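Local coordinates for genome polyprotein (Rhinovirus C, PDB 6KU8), which is a 3C cysteine protease that probably cuts the viral polyprotein at specific sites, held here in complex with the inhibitor rupintrivir, at residues A[72-76]-A[175-181]; A[99-105]-A[116-122]; A[137-141]-A[161-165]. One frame throughout, in Å; residues are numbered along the deposited sequence.

Interaction 1 of 3, residues A[72-76]-A[175-181]; sequences DTEIT and AALLRKY. With AG7 (4-{2-(4-fluoro-benzyl)-6-methyl-5-[(5-methyl-isoxazole-3-carbonyl)-amino]-4-oxo-heptanoylamino}-5-(2-oxo-pyrrolidin-3-yl)-pentanoic acid ethyl ester), chain B.
A chi1 of -70° sets CG1 of Ile75 beside its own backbone N, and the extended chi2 of 164° carries CD1 onward to Ala175, Ala176 and Tyr181; in Thr73, chi1 of 67° leaves CG2 directed at the Tyr181 hydroxyl. The contact lies where the two beta barrels of a chymotrypsin-like fold meet, as in other clan PA proteases, with strand 75-80 from the first barrel and strand 172-176 from the second. Packing is close: Ile75 CG1 is 3.5 Å from Ala175 CB, which also sits 3.2 Å from Thr73 O. Ile75 CD1 rests against Ala176 O, meets Leu177 CD2 at 4.1 Å and approaches the Tyr181 ring obliquely, 4.0 Å from CE2. Thr73 CG2 reaches Tyr181 OH at 3.6 Å from the opposite direction, while that hydroxyl bonds to Arg137 NH1. An ST turn shapes the corner, Thr73 OG1 accepting from Ile75 N at 3.1 Å and also bonding to Leu65 O. The corner presents Glu74 to the active site. Its OE2 bonds to His43 ND1, consistent with the acid of a Cys-His-Glu triad, and its CD lies 3.5 Å from C08 of the inhibitor's fluorophenyl ring.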
loop_
_atom_site.group_PDB
_atom_site.type_symbol
_atom_site.label_atom_id
_atom_site.label_comp_id
_atom_site.label_asym_id
_atom_site.label_seq_id
_atom_site.Cartn_x
_atom_site.Cartn_y
_atom_site.Cartn_z
ATOM N N ASP A 72 4.135 11.756 -8.726
ATOM C CA ASP A 72 3.904 10.400 -8.238
ATOM C C ASP A 72 3.128 10.395 -6.929
ATOM O O ASP A 72 3.434 11.148 -6.006
ATOM C CB ASP A 72 5.238 9.697 -8.026
ATOM C CG ASP A 72 5.827 9.182 -9.304
ATOM O OD1 ASP A 72 5.059 8.621 -10.108
ATOM O OD2 ASP A 72 7.053 9.327 -9.497
ATOM N N THR A 73 2.122 9.527 -6.848
ATOM C CA THR A 73 1.526 9.197 -5.561
ATOM C C THR A 73 2.277 8.076 -4.846
ATOM O O THR A 73 2.006 7.828 -3.666
ATOM C CB THR A 73 0.062 8.765 -5.724
ATOM O OG1 THR A 73 0.018 7.512 -6.427
ATOM C CG2 THR A 73 -0.741 9.811 -6.476
ATOM N N GLU A 74 3.187 7.383 -5.530
ATOM C CA GLU A 74 3.882 6.180 -5.068
ATOM C C GLU A 74 2.957 4.965 -5.113
ATOM O O GLU A 74 3.363 3.868 -4.679
ATOM C CB GLU A 74 4.443 6.322 -3.641
ATOM C CG GLU A 74 5.950 6.214 -3.488
ATOM C CD GLU A 74 6.640 5.328 -4.527
ATOM O OE1 GLU A 74 6.971 5.838 -5.607
ATOM O OE2 GLU A 74 6.899 4.144 -4.249
ATOM N N ILE A 75 1.732 5.114 -5.605
ATOM C CA ILE A 75 0.807 4.006 -5.776
ATOM C C ILE A 75 0.767 3.591 -7.239
ATOM O O ILE A 75 0.526 4.417 -8.131
ATOM C CB ILE A 75 -0.601 4.367 -5.283
ATOM C CG1 ILE A 75 -0.611 4.482 -3.762
ATOM C CG2 ILE A 75 -1.596 3.322 -5.764
ATOM C CD1 ILE A 75 -1.799 5.185 -3.247
ATOM N N THR A 76 0.968 2.300 -7.478
ATOM C CA THR A 76 0.773 1.690 -8.781
ATOM C C THR A 76 -0.331 0.650 -8.669
ATOM O O THR A 76 -0.342 -0.141 -7.719
ATOM C CB THR A 76 2.073 1.054 -9.271
ATOM O OG1 THR A 76 3.004 2.094 -9.593
ATOM C CG2 THR A 76 1.822 0.188 -10.483
ATOM N N ALA A 175 1.197 6.405 1.287
ATOM C CA ALA A 175 0.475 6.957 0.146
ATOM C C ALA A 175 -1.025 6.843 0.414
ATOM O O ALA A 175 -1.535 5.740 0.627
ATOM C CB ALA A 175 0.855 6.219 -1.141
ATOM N N ALA A 176 -1.730 7.970 0.407
ATOM C CA ALA A 176 -3.156 7.937 0.702
ATOM C C ALA A 176 -3.890 7.054 -0.301
ATOM O O ALA A 176 -3.675 7.150 -1.516
ATOM C CB ALA A 176 -3.749 9.345 0.701
ATOM N N LEU A 177 -4.725 6.156 0.213
ATOM C CA LEU A 177 -5.663 5.409 -0.622
ATOM C C LEU A 177 -6.953 6.222 -0.708
ATOM O O LEU A 177 -7.545 6.553 0.324
ATOM C CB LEU A 177 -5.929 4.017 -0.047
ATOM C CG LEU A 177 -4.756 3.035 -0.078
ATOM C CD1 LEU A 177 -5.060 1.848 0.822
ATOM C CD2 LEU A 177 -4.473 2.575 -1.510
ATOM N N LEU A 178 -7.358 6.591 -1.924
ATOM C CA LEU A 178 -8.573 7.370 -2.127
ATOM C C LEU A 178 -9.518 6.602 -3.043
ATOM O O LEU A 178 -9.096 6.019 -4.048
ATOM C CB LEU A 178 -8.253 8.757 -2.698
ATOM C CG LEU A 178 -7.266 9.571 -1.860
ATOM C CD1 LEU A 178 -6.752 10.780 -2.648
ATOM C CD2 LEU A 178 -7.901 10.002 -0.536
ATOM N N ARG A 179 -10.801 6.580 -2.684
ATOM C CA ARG A 179 -11.714 5.657 -3.353
ATOM C C ARG A 179 -11.781 5.905 -4.854
ATOM O O ARG A 179 -11.973 4.959 -5.626
ATOM C CB ARG A 179 -13.112 5.742 -2.751
ATOM C CG ARG A 179 -13.984 4.523 -3.103
ATOM C CD ARG A 179 -15.299 4.595 -2.351
ATOM N NE ARG A 179 -15.058 4.780 -0.920
ATOM C CZ ARG A 179 -15.977 5.218 -0.066
ATOM N NH1 ARG A 179 -17.194 5.535 -0.510
ATOM N NH2 ARG A 179 -15.675 5.357 1.218
ATOM N N LYS A 180 -11.630 7.159 -5.287
ATOM C CA LYS A 180 -11.696 7.470 -6.712
ATOM C C LYS A 180 -10.597 6.788 -7.514
ATOM O O LYS A 180 -10.750 6.627 -8.731
ATOM C CB LYS A 180 -11.627 8.990 -6.931
ATOM C CG LYS A 180 -10.303 9.620 -6.490
ATOM C CD LYS A 180 -10.302 11.145 -6.663
ATOM C CE LYS A 180 -9.086 11.770 -5.968
ATOM N NZ LYS A 180 -9.095 13.266 -6.057
ATOM N N TYR A 181 -9.490 6.386 -6.872
ATOM C CA TYR A 181 -8.473 5.620 -7.588
ATOM C C TYR A 181 -9.036 4.320 -8.162
ATOM O O TYR A 181 -8.528 3.809 -9.166
ATOM C CB TYR A 181 -7.306 5.280 -6.657
ATOM C CG TYR A 181 -6.448 6.438 -6.198
ATOM C CD1 TYR A 181 -6.475 7.669 -6.861
ATOM C CD2 TYR A 181 -5.595 6.299 -5.106
ATOM C CE1 TYR A 181 -5.668 8.721 -6.450
ATOM C CE2 TYR A 181 -4.803 7.355 -4.683
ATOM C CZ TYR A 181 -4.837 8.559 -5.358
ATOM O OH TYR A 181 -4.029 9.603 -4.940
HETATM C C01 AG7 B . 12.880 5.878 1.437
HETATM C C02 AG7 B . 12.923 5.069 0.152
HETATM O O03 AG7 B . 12.189 5.645 2.387
HETATM C C04 AG7 B . 11.721 4.162 -0.076
HETATM C C05 AG7 B . 11.811 3.826 -1.555
HETATM C C06 AG7 B . 11.255 4.975 -2.409
HETATM C C07 AG7 B . 10.005 5.504 -2.130
HETATM C C08 AG7 B . 9.500 6.542 -2.896
HETATM C C09 AG7 B . 10.243 7.065 -3.949
HETATM C C10 AG7 B . 11.496 6.540 -4.232
HETATM C C11 AG7 B . 12.003 5.498 -3.465
HETATM N N12 AG7 B . 10.841 2.362 1.616
HETATM C C13 AG7 B . 11.202 1.266 2.532
HETATM C C14 AG7 B . 10.627 1.700 3.870
HETATM C C15 AG7 B . 11.498 2.862 4.481
HETATM C C16 AG7 B . 11.098 3.032 6.035
HETATM N N17 AG7 B . 12.202 3.271 6.726
HETATM O O18 AG7 B . 9.998 2.960 6.467
HETATM C C19 AG7 B . 10.807 -0.176 2.192
HETATM C C20 AG7 B . 10.791 -0.399 0.672
HETATM C C21 AG7 B . 12.148 -1.043 0.505
HETATM O O22 AG7 B . 12.947 -0.763 -0.600
HETATM O O23 AG7 B . 12.519 -1.758 1.371
HETATM C C47 AG7 B . 11.923 2.975 0.864
HETATM O O48 AG7 B . 13.014 2.541 1.011
HETATM C C50 AG7 B . 14.176 -1.421 -0.521
HETATM C C53 AG7 B . 14.835 -1.370 -1.899
HETATM C C57 AG7 B . 13.852 7.040 1.353
HETATM N N58 AG7 B . 13.655 7.901 2.455
HETATM C C59 AG7 B . 13.844 9.295 2.252
HETATM O O60 AG7 B . 14.142 9.835 1.233
HETATM C C78 AG7 B . 15.298 6.546 1.435
HETATM C C81 AG7 B . 16.328 7.646 1.148
HETATM F F1 AG7 B . 9.738 8.094 -4.697
HETATM C C82 AG7 B . 15.543 5.935 2.819
HETATM C C83 AG7 B . 13.397 3.273 5.787
HETATM C C84 AG7 B . 12.814 2.592 4.463
HETATM C C1 AG7 B . 13.633 9.988 3.545
#

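Interaction 2 of 3, residues A[99-105]-A[116-122]; sequences EWSNMHL and DVEVGTV
Met103 and Val122 meet at about a right angle on the buried face of a beta hairpin, formed by strands 100-107 and 115-130 in the C-terminal barrel of the chymotrypsin-like fold. Here the packing is tight. Val122 CG2 lies 3.6 Å from Met103 CB, and Val119 CG1 presses on Leu105 CB at 3.7 Å; Ile154 of strand 153-156 touches Met103, Leu105 and Val122. Regular antiparallel backbone pairs hold both ends, Trp100 with Val122 and Leu105 with Val117. Between them the register slips in a classic beta bulge: Val119 and Gly120 both face Met103, whose O takes Val119 N at 2.9 Å and Gly120 N at 3.3 Å, both from the same face of its carbonyl plane.

The face that carries His104 is polar but still close. The first torsion of His104 (chi1 -71°) sets its ring beside the backbone N, and Glu118 CA covers one ring face in a CH-pi contact 4.3 Å from the centroid. At the ring edge, His104 ND1 points at Asp116 OD2, ring and carboxylate planes turned 68° apart; the two atoms come out so near each other that their exact separation is doubtful. Looser packing is confined to the exposed rim. There Asn102 and Glu118 run side by side, and Asn102 ND2 donates to Glu118 OE2 over 3.2 Å; the bond is nearly straight (166°), lies close to the amide plane and meets the oxygen almost along its C-O axis. At the corner of 101-102 a water links the two strands: it accepts from Asn102 N at 2.9 Å and is hydrogen-bonded to Thr121 OG1.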
loop_
_atom_site.group_PDB
_atom_site.type_symbol
_atom_site.label_atom_id
_atom_site.label_comp_id
_atom_site.label_asym_id
_atom_site.label_seq_id
_atom_site.Cartn_x
_atom_site.Cartn_y
_atom_site.Cartn_z
ATOM N N GLU A 99 -7.358 13.160 8.841
ATOM C CA GLU A 99 -6.605 12.640 9.979
ATOM C C GLU A 99 -7.315 11.427 10.584
ATOM O O GLU A 99 -8.543 11.398 10.690
ATOM C CB GLU A 99 -6.418 13.740 11.030
ATOM C CG GLU A 99 -5.856 13.256 12.364
ATOM C CD GLU A 99 -5.546 14.400 13.312
ATOM O OE1 GLU A 99 -5.303 15.522 12.821
ATOM O OE2 GLU A 99 -5.548 14.175 14.542
ATOM N N TRP A 100 -6.539 10.419 10.980
ATOM C CA TRP A 100 -7.067 9.188 11.564
ATOM C C TRP A 100 -6.341 8.905 12.865
ATOM O O TRP A 100 -5.125 9.102 12.954
ATOM C CB TRP A 100 -6.908 7.975 10.623
ATOM C CG TRP A 100 -7.612 8.185 9.336
ATOM C CD1 TRP A 100 -7.123 8.808 8.235
ATOM C CD2 TRP A 100 -8.964 7.813 9.027
ATOM N NE1 TRP A 100 -8.087 8.855 7.246
ATOM C CE2 TRP A 100 -9.227 8.249 7.713
ATOM C CE3 TRP A 100 -9.981 7.166 9.743
ATOM C CZ2 TRP A 100 -10.460 8.044 7.086
ATOM C CZ3 TRP A 100 -11.205 6.959 9.122
ATOM C CH2 TRP A 100 -11.435 7.406 7.809
ATOM N N SER A 101 -7.081 8.454 13.875
ATOM C CA SER A 101 -6.453 8.051 15.125
ATOM C C SER A 101 -6.378 6.527 15.219
ATOM O O SER A 101 -7.115 5.793 14.546
ATOM C CB SER A 101 -7.206 8.636 16.336
ATOM O OG SER A 101 -8.548 8.202 16.369
ATOM N N ASN A 102 -5.430 6.061 16.031
ATOM C CA ASN A 102 -5.320 4.649 16.395
ATOM C C ASN A 102 -5.214 3.748 15.162
ATOM O O ASN A 102 -5.845 2.689 15.073
ATOM C CB ASN A 102 -6.497 4.234 17.283
ATOM C CG ASN A 102 -6.638 5.121 18.511
ATOM O OD1 ASN A 102 -7.545 5.944 18.597
ATOM N ND2 ASN A 102 -5.737 4.954 19.462
ATOM N N MET A 103 -4.382 4.168 14.214
ATOM C CA MET A 103 -4.100 3.377 13.026
ATOM C C MET A 103 -3.026 2.327 13.296
ATOM O O MET A 103 -2.183 2.467 14.187
ATOM C CB MET A 103 -3.658 4.282 11.875
ATOM C CG MET A 103 -4.822 4.909 11.124
ATOM S SD MET A 103 -5.697 3.615 10.222
ATOM C CE MET A 103 -7.314 4.377 10.008
ATOM N N HIS A 104 -3.047 1.276 12.482
ATOM C CA HIS A 104 -2.077 0.194 12.545
ATOM C C HIS A 104 -1.334 0.085 11.218
ATOM O O HIS A 104 -1.865 0.434 10.159
ATOM C CB HIS A 104 -2.764 -1.152 12.857
ATOM C CG HIS A 104 -3.278 -1.263 14.261
ATOM N ND1 HIS A 104 -2.924 -2.298 15.101
ATOM C CD2 HIS A 104 -4.097 -0.459 14.980
ATOM C CE1 HIS A 104 -3.512 -2.131 16.273
ATOM N NE2 HIS A 104 -4.228 -1.023 16.227
ATOM N N LEU A 105 -0.098 -0.394 11.280
ATOM C CA LEU A 105 0.615 -0.843 10.088
ATOM C C LEU A 105 0.655 -2.363 10.124
ATOM O O LEU A 105 1.046 -2.950 11.140
ATOM C CB LEU A 105 2.032 -0.266 10.023
ATOM C CG LEU A 105 2.975 -0.810 8.927
ATOM C CD1 LEU A 105 2.332 -0.695 7.597
ATOM C CD2 LEU A 105 4.304 -0.052 8.920
ATOM N N ASP A 116 1.668 -6.629 12.863
ATOM C CA ASP A 116 0.687 -5.583 13.109
ATOM C C ASP A 116 1.234 -4.719 14.227
ATOM O O ASP A 116 1.532 -5.228 15.313
ATOM C CB ASP A 116 -0.680 -6.154 13.498
ATOM C CG ASP A 116 -1.716 -5.054 13.774
ATOM O OD1 ASP A 116 -2.787 -5.088 13.150
ATOM O OD2 ASP A 116 -1.461 -4.149 14.596
ATOM N N VAL A 117 1.380 -3.424 13.969
ATOM C CA VAL A 117 1.880 -2.508 14.984
ATOM C C VAL A 117 1.018 -1.253 14.952
ATOM O O VAL A 117 0.508 -0.856 13.899
ATOM C CB VAL A 117 3.380 -2.183 14.761
ATOM C CG1 VAL A 117 3.577 -1.424 13.463
ATOM C CG2 VAL A 117 3.931 -1.410 15.920
ATOM N N GLU A 118 0.826 -0.638 16.117
ATOM C CA GLU A 118 0.060 0.603 16.161
ATOM C C GLU A 118 0.970 1.771 15.798
ATOM O O GLU A 118 1.963 2.030 16.487
ATOM C CB GLU A 118 -0.575 0.825 17.533
ATOM C CG GLU A 118 -1.508 2.050 17.519
ATOM C CD GLU A 118 -2.406 2.139 18.735
ATOM O OE1 GLU A 118 -2.391 1.190 19.560
ATOM O OE2 GLU A 118 -3.123 3.161 18.852
ATOM N N VAL A 119 0.655 2.478 14.706
ATOM C CA VAL A 119 1.441 3.675 14.390
ATOM C C VAL A 119 0.821 4.933 14.976
ATOM O O VAL A 119 1.448 6.001 14.934
ATOM C CB VAL A 119 1.642 3.852 12.873
ATOM C CG1 VAL A 119 2.308 2.602 12.283
ATOM C CG2 VAL A 119 0.310 4.134 12.180
ATOM N N GLY A 120 -0.385 4.843 15.531
ATOM C CA GLY A 120 -0.989 5.994 16.165
ATOM C C GLY A 120 -1.752 6.875 15.201
ATOM O O GLY A 120 -2.441 6.381 14.300
ATOM N N THR A 121 -1.631 8.183 15.378
ATOM C CA THR A 121 -2.368 9.135 14.559
ATOM C C THR A 121 -1.698 9.297 13.202
ATOM O O THR A 121 -0.467 9.346 13.094
ATOM C CB THR A 121 -2.460 10.493 15.262
ATOM O OG1 THR A 121 -3.196 10.340 16.473
ATOM C CG2 THR A 121 -3.162 11.528 14.383
ATOM N N VAL A 122 -2.524 9.356 12.163
ATOM C CA VAL A 122 -2.077 9.515 10.794
ATOM C C VAL A 122 -2.639 10.842 10.300
ATOM O O VAL A 122 -3.854 11.063 10.364
ATOM C CB VAL A 122 -2.544 8.336 9.920
ATOM C CG1 VAL A 122 -2.297 8.608 8.448
ATOM C CG2 VAL A 122 -1.917 7.005 10.392
HETATM O O HOH W 1 -3.900 7.894 17.680
#

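Interaction 3 of 3, residues A[137-141]-A[161-165]; sequences RLLKY and VAIHV. With AG7 (4-{2-(4-fluoro-benzyl)-6-methyl-5-[(5-methyl-isoxazole-3-carbonyl)-amino]-4-oxo-heptanoylamino}-5-(2-oxo-pyrrolidin-3-yl)-pentanoic acid ethyl ester), chain B.
Tyr141 OH and His164 ND1 share the shortest polar bond of this contact, 2.7 Å, in which either atom could be the donor. ND1 lies at the edge of the tyrosine ring, close to its plane, and the two rings meet rim to rim with planes 51° apart. In His164, CG lies trans to the backbone N (chi1 -176°), which carries the ring over to Tyr141 and lets it bridge two partners: ND1 faces the tyrosine, while NE2 gives a nearly straight bond of 2.9 Å to O18 of the inhibitor, the carbonyl of its lactam ring. Bonds at both nitrogens would restrain the rotation of the imidazole. This is consistent with the S1 pocket of picornain 3C, where such a histidine reads the glutamine side chain that the lactam imitates. Thr145, which also bonds to the inhibitor, touches the same histidine. One residue on, Val165 O receives a weak bond of 3.4 Å from inhibitor N12, an amide nitrogen of the peptide-like backbone; on the protein side, Leu138 CD2 touches Val165 CG2 at 3.7 Å, the side chains lying at a slant.

The rest of the contact is mostly apolar. Leu139 CD1 meets Val161 CG1 at 3.6 Å, the side chains nearly perpendicular, and lies 4.1 Å from Ala162 CB. Strands 138-141 and 161-165 do not pair; their axes pass 8.3 Å apart at 77°, across the barrel interior. Strand 172-176 pairs with both of their strands, strand 115-130 flanks 138-141, and Ile154 of strand 153-156 packs against Tyr141, Val161 and Ala162.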
loop_
_atom_site.group_PDB
_atom_site.type_symbol
_atom_site.label_atom_id
_atom_site.label_comp_id
_atom_site.label_asym_id
_atom_site.label_seq_id
_atom_site.Cartn_x
_atom_site.Cartn_y
_atom_site.Cartn_z
ATOM N N ARG A 137 0.395 13.635 -1.758
ATOM C CA ARG A 137 -0.734 13.000 -1.074
ATOM C C ARG A 137 -0.285 11.982 -0.029
ATOM O O ARG A 137 -0.912 10.934 0.148
ATOM C CB ARG A 137 -1.679 12.348 -2.079
ATOM C CG ARG A 137 -2.256 13.335 -3.115
ATOM C CD ARG A 137 -3.193 12.645 -4.094
ATOM N NE ARG A 137 -3.818 13.601 -5.001
ATOM C CZ ARG A 137 -4.445 13.282 -6.129
ATOM N NH1 ARG A 137 -4.555 12.013 -6.500
ATOM N NH2 ARG A 137 -4.952 14.244 -6.896
ATOM N N LEU A 138 0.797 12.291 0.680
ATOM C CA LEU A 138 1.295 11.411 1.732
ATOM C C LEU A 138 0.580 11.683 3.047
ATOM O O LEU A 138 0.241 12.829 3.357
ATOM C CB LEU A 138 2.798 11.598 1.924
ATOM C CG LEU A 138 3.644 11.022 0.791
ATOM C CD1 LEU A 138 5.089 11.450 1.006
ATOM C CD2 LEU A 138 3.498 9.500 0.759
ATOM N N LEU A 139 0.346 10.612 3.810
ATOM C CA LEU A 139 -0.060 10.682 5.207
ATOM C C LEU A 139 1.159 10.318 6.060
ATOM O O LEU A 139 1.938 9.439 5.681
ATOM C CB LEU A 139 -1.229 9.727 5.489
ATOM C CG LEU A 139 -2.420 9.753 4.519
ATOM C CD1 LEU A 139 -3.488 8.710 4.886
ATOM C CD2 LEU A 139 -2.997 11.157 4.461
ATOM N N LYS A 140 1.355 11.017 7.185
ATOM C CA LYS A 140 2.543 10.802 8.007
ATOM C C LYS A 140 2.155 10.264 9.378
ATOM O O LYS A 140 1.120 10.641 9.938
ATOM C CB LYS A 140 3.362 12.092 8.169
ATOM C CG LYS A 140 4.743 11.871 8.839
ATOM C CD LYS A 140 4.936 12.636 10.139
ATOM C CE LYS A 140 3.650 12.934 10.855
ATOM N NZ LYS A 140 3.831 13.937 11.950
ATOM N N TYR A 141 2.989 9.360 9.914
ATOM C CA TYR A 141 2.769 8.828 11.251
ATOM C C TYR A 141 4.087 8.841 12.016
ATOM O O TYR A 141 5.153 8.578 11.445
ATOM C CB TYR A 141 2.154 7.398 11.223
ATOM C CG TYR A 141 2.378 6.652 9.913
ATOM C CD1 TYR A 141 3.326 5.644 9.807
ATOM C CD2 TYR A 141 1.637 6.968 8.785
ATOM C CE1 TYR A 141 3.534 4.975 8.596
ATOM C CE2 TYR A 141 1.842 6.322 7.582
ATOM C CZ TYR A 141 2.788 5.328 7.492
ATOM O OH TYR A 141 2.977 4.681 6.295
ATOM N N VAL A 161 -6.538 3.032 4.711
ATOM C CA VAL A 161 -6.276 4.449 4.551
ATOM C C VAL A 161 -4.990 4.754 3.791
ATOM O O VAL A 161 -4.886 5.842 3.195
ATOM C CB VAL A 161 -6.285 5.094 5.954
ATOM C CG1 VAL A 161 -4.979 5.754 6.340
ATOM C CG2 VAL A 161 -7.526 5.956 6.161
ATOM N N ALA A 162 -4.029 3.836 3.733
ATOM C CA ALA A 162 -2.789 4.089 3.000
ATOM C C ALA A 162 -2.024 2.781 2.852
ATOM O O ALA A 162 -2.333 1.790 3.513
ATOM C CB ALA A 162 -1.908 5.136 3.706
ATOM N N ILE A 163 -1.042 2.779 1.946
ATOM C CA ILE A 163 0.013 1.774 1.942
ATOM C C ILE A 163 1.324 2.465 2.302
ATOM O O ILE A 163 1.578 3.607 1.894
ATOM C CB ILE A 163 0.117 1.024 0.597
ATOM C CG1 ILE A 163 0.515 1.996 -0.527
ATOM C CG2 ILE A 163 -1.202 0.243 0.332
ATOM C CD1 ILE A 163 0.880 1.307 -1.846
ATOM N N HIS A 164 2.138 1.777 3.087
ATOM C CA HIS A 164 3.386 2.349 3.561
ATOM C C HIS A 164 4.382 2.463 2.416
ATOM O O HIS A 164 4.592 1.494 1.676
ATOM C CB HIS A 164 3.980 1.482 4.668
ATOM C CG HIS A 164 5.208 2.080 5.254
ATOM N ND1 HIS A 164 5.167 3.209 6.040
ATOM C CD2 HIS A 164 6.517 1.777 5.092
ATOM C CE1 HIS A 164 6.397 3.547 6.382
ATOM N NE2 HIS A 164 7.234 2.702 5.809
ATOM N N VAL A 165 5.025 3.633 2.272
ATOM C CA VAL A 165 5.917 3.794 1.119
ATOM C C VAL A 165 7.282 4.394 1.470
ATOM O O VAL A 165 8.200 4.347 0.649
ATOM C CB VAL A 165 5.250 4.623 0.001
ATOM C CG1 VAL A 165 4.053 3.880 -0.591
ATOM C CG2 VAL A 165 4.859 6.023 0.513
HETATM C C01 AG7 B . 12.880 5.878 1.437
HETATM C C02 AG7 B . 12.923 5.069 0.152
HETATM O O03 AG7 B . 12.189 5.645 2.387
HETATM C C04 AG7 B . 11.721 4.162 -0.076
HETATM C C05 AG7 B . 11.811 3.826 -1.555
HETATM C C06 AG7 B . 11.255 4.975 -2.409
HETATM C C07 AG7 B . 10.005 5.504 -2.130
HETATM C C08 AG7 B . 9.500 6.542 -2.896
HETATM C C09 AG7 B . 10.243 7.065 -3.949
HETATM C C10 AG7 B . 11.496 6.540 -4.232
HETATM C C11 AG7 B . 12.003 5.498 -3.465
HETATM N N12 AG7 B . 10.841 2.362 1.616
HETATM C C13 AG7 B . 11.202 1.266 2.532
HETATM C C14 AG7 B . 10.627 1.700 3.870
HETATM C C15 AG7 B . 11.498 2.862 4.481
HETATM C C16 AG7 B . 11.098 3.032 6.035
HETATM N N17 AG7 B . 12.202 3.271 6.726
HETATM O O18 AG7 B . 9.998 2.960 6.467
HETATM C C19 AG7 B . 10.807 -0.176 2.192
HETATM C C20 AG7 B . 10.791 -0.399 0.672
HETATM C C21 AG7 B . 12.148 -1.043 0.505
HETATM O O22 AG7 B . 12.947 -0.763 -0.600
HETATM O O23 AG7 B . 12.519 -1.758 1.371
HETATM C C47 AG7 B . 11.923 2.975 0.864
HETATM O O48 AG7 B . 13.014 2.541 1.011
HETATM C C50 AG7 B . 14.176 -1.421 -0.521
HETATM C C53 AG7 B . 14.835 -1.370 -1.899
HETATM C C57 AG7 B . 13.852 7.040 1.353
HETATM N N58 AG7 B . 13.655 7.901 2.455
HETATM C C59 AG7 B . 13.844 9.295 2.252
HETATM O O60 AG7 B . 14.142 9.835 1.233
HETATM C C78 AG7 B . 15.298 6.546 1.435
HETATM C C81 AG7 B . 16.328 7.646 1.148
HETATM F F1 AG7 B . 9.738 8.094 -4.697
HETATM C C82 AG7 B . 15.543 5.935 2.819
HETATM C C83 AG7 B . 13.397 3.273 5.787
HETATM C C84 AG7 B . 12.814 2.592 4.463
HETATM C C1 AG7 B . 13.633 9.988 3.545
#

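How the interactions relate
Interactions 1 and 3 are buried and both reach the inhibitor, whereas interaction 2 is only partly buried, its outer face polar and hydrated. Interaction 1 lies at the seam between barrels, 2 and 3 inside the second. Strand 172-176 ties 1 to 3: Ala175 N probably bonds to Ile163 O at 2.9 Å, and Ala175 O lies against Ala162 CB. Interaction 2 adjoins 3 through neighbouring strands 115-130 and 138-141, Val122 CG1 packing on Leu139 CB. Their chemistry follows place: mostly apolar groups pack at 1, backbone pairing dominates the hairpin at 2, and one polar Tyr-His pair punctuates the apolar interior at 3.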